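Local structure of flagellar protein FliT (Bordetella bronchiseptica, 3H3M) at residues A28-R33 with L47-E52. The protein probably acts as a flagellar export chaperone, as FliT of other bacteria does for the filament cap protein FliD. Sequence-based numbering, arbitrary orientation.
Sequences ANLTSR and LNHGQE
NE2 of His49 and the backbone O of Arg33 share one water molecule. The water lies 2.9 Å from His49 NE2. The water donates a hydrogen to Arg33 O, 3.1 Å away, so it ties the imidazole to the backbone of the facing helix. The same ring takes a CH-pi contact. Arg33 CB sits over one ring face, 4.1 Å from the ring centroid of His49 and nearer the rim than the centre. Leu30 CD1 approaches the ring obliquely, 3.7 Å from His49 ND1.

The segments belong to helices 20-39 and 43-63, the antiparallel hairpin of a three-helix fold. Their local axes run at 171° and come within 9.9 Å. Helix 72-105 packs against the hairpin on the side of Ala28 and Thr31. Leu30 is buried between the first two helices, where it also meets Tyr53 and Leu56. With CG anti to the backbone N, Leu30 sends both methyls toward the second helix, CD1 to the His49 ring and CD2 to the backbone of His49 and the side chain of Glu52. Leu30 CD2 lies 3.5 Å from His49 O and also touches Glu52 CB.

Arg33 bends back at chi3 (-86°) along its own helix. One face of its guanidinium lies over Leu30 CA. Glu52 extends beyond CG and brings OE1 to the guanidinium edge. The salt bridge from Arg33 NH1 to Glu52 OE1 is 3.4 Å long, and its hydrogen bond is weak and bent. The carboxylate and guanidinium planes are 42° apart.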
loop_
_atom_site.group_PDB
_atom_site.type_symbol
_atom_site.label_atom_id
_atom_site.label_comp_id
_atom_site.label_asym_id
_atom_site.label_seq_id
_atom_site.Cartn_x
_atom_site.Cartn_y
_atom_site.Cartn_z
ATOM N N ALA A 28 5.001 7.148 5.230
ATOM C CA ALA A 28 4.353 8.128 4.415
ATOM C C ALA A 28 5.397 8.850 3.556
ATOM O O ALA A 28 5.203 9.042 2.363
ATOM C CB ALA A 28 3.553 9.107 5.281
ATOM N N ASN A 29 6.541 9.214 4.121
ATOM C CA ASN A 29 7.507 9.976 3.310
ATOM C C ASN A 29 8.048 9.096 2.201
ATOM O O ASN A 29 8.132 9.515 1.032
ATOM C CB ASN A 29 8.634 10.596 4.174
ATOM C CG ASN A 29 8.102 11.675 5.143
ATOM O OD1 ASN A 29 7.046 12.292 4.890
ATOM N ND2 ASN A 29 8.828 11.895 6.261
ATOM N N LEU A 30 8.357 7.859 2.572
ATOM C CA LEU A 30 8.873 6.891 1.641
ATOM C C LEU A 30 7.882 6.587 0.526
ATOM O O LEU A 30 8.255 6.555 -0.622
ATOM C CB LEU A 30 9.237 5.615 2.371
ATOM C CG LEU A 30 9.813 4.572 1.440
ATOM C CD1 LEU A 30 11.048 5.052 0.699
ATOM C CD2 LEU A 30 10.097 3.335 2.240
ATOM N N THR A 31 6.610 6.403 0.878
ATOM C CA THR A 31 5.567 6.113 -0.119
ATOM C C THR A 31 5.343 7.297 -1.059
ATOM O O THR A 31 4.981 7.097 -2.217
ATOM C CB THR A 31 4.244 5.631 0.542
ATOM O OG1 THR A 31 3.787 6.615 1.475
ATOM C CG2 THR A 31 4.458 4.321 1.251
ATOM N N SER A 32 5.608 8.517 -0.570
ATOM C CA SER A 32 5.556 9.716 -1.407
ATOM C C SER A 32 6.741 9.744 -2.404
ATOM O O SER A 32 6.587 10.127 -3.576
ATOM C CB SER A 32 5.523 10.992 -0.546
ATOM O OG SER A 32 4.290 11.137 0.180
ATOM N N ARG A 33 7.921 9.336 -1.949
ATOM C CA ARG A 33 9.049 9.128 -2.867
ATOM C C ARG A 33 8.699 8.049 -3.886
ATOM O O ARG A 33 8.992 8.196 -5.082
ATOM C CB ARG A 33 10.332 8.756 -2.098
ATOM C CG ARG A 33 11.151 9.979 -1.649
ATOM C CD ARG A 33 12.301 9.596 -0.768
ATOM N NE ARG A 33 11.837 9.519 0.613
ATOM C CZ ARG A 33 12.341 8.743 1.585
ATOM N NH1 ARG A 33 13.391 7.927 1.360
ATOM N NH2 ARG A 33 11.771 8.788 2.811
ATOM N N LEU A 47 10.915 0.109 -6.968
ATOM C CA LEU A 47 11.302 -1.165 -6.350
ATOM C C LEU A 47 12.431 -1.002 -5.342
ATOM O O LEU A 47 12.459 -1.656 -4.324
ATOM C CB LEU A 47 11.809 -2.141 -7.408
ATOM C CG LEU A 47 10.823 -3.153 -7.979
ATOM C CD1 LEU A 47 11.609 -4.078 -8.920
ATOM C CD2 LEU A 47 10.040 -3.914 -6.892
ATOM N N ASN A 48 13.401 -0.149 -5.670
ATOM C CA ASN A 48 14.499 0.050 -4.760
ATOM C C ASN A 48 14.020 0.670 -3.444
ATOM O O ASN A 48 14.505 0.311 -2.388
ATOM C CB ASN A 48 15.582 0.894 -5.379
ATOM C CG ASN A 48 16.620 1.258 -4.381
ATOM O OD1 ASN A 48 17.468 0.450 -4.029
ATOM N ND2 ASN A 48 16.536 2.472 -3.869
ATOM N N HIS A 49 13.034 1.575 -3.530
ATOM C CA HIS A 49 12.394 2.169 -2.323
ATOM C C HIS A 49 11.678 1.121 -1.460
ATOM O O HIS A 49 11.549 1.282 -0.258
ATOM C CB HIS A 49 11.365 3.203 -2.717
ATOM C CG HIS A 49 11.934 4.485 -3.188
ATOM N ND1 HIS A 49 12.925 5.148 -2.506
ATOM C CD2 HIS A 49 11.584 5.287 -4.218
ATOM C CE1 HIS A 49 13.192 6.288 -3.122
ATOM N NE2 HIS A 49 12.403 6.393 -4.174
ATOM N N GLY A 50 11.195 0.053 -2.080
ATOM C CA GLY A 50 10.603 -1.055 -1.350
ATOM C C GLY A 50 11.536 -1.709 -0.350
ATOM O O GLY A 50 11.082 -2.370 0.599
ATOM N N GLN A 51 12.846 -1.556 -0.532
ATOM C CA GLN A 51 13.774 -2.180 0.427
ATOM C C GLN A 51 13.690 -1.506 1.792
ATOM O O GLN A 51 13.532 -2.159 2.831
ATOM C CB GLN A 51 15.195 -2.186 -0.107
ATOM C CG GLN A 51 15.413 -3.304 -1.166
ATOM N N GLU A 52 13.745 -0.184 1.774
ATOM C CA GLU A 52 13.542 0.616 2.972
ATOM C C GLU A 52 12.159 0.335 3.544
ATOM O O GLU A 52 12.004 0.174 4.748
ATOM C CB GLU A 52 13.675 2.097 2.609
ATOM C CG GLU A 52 14.097 3.015 3.761
ATOM C CD GLU A 52 14.107 4.480 3.364
ATOM O OE1 GLU A 52 14.530 4.796 2.222
ATOM O OE2 GLU A 52 13.687 5.320 4.201
HETATM O O HOH W 1 11.921 8.961 -5.488
#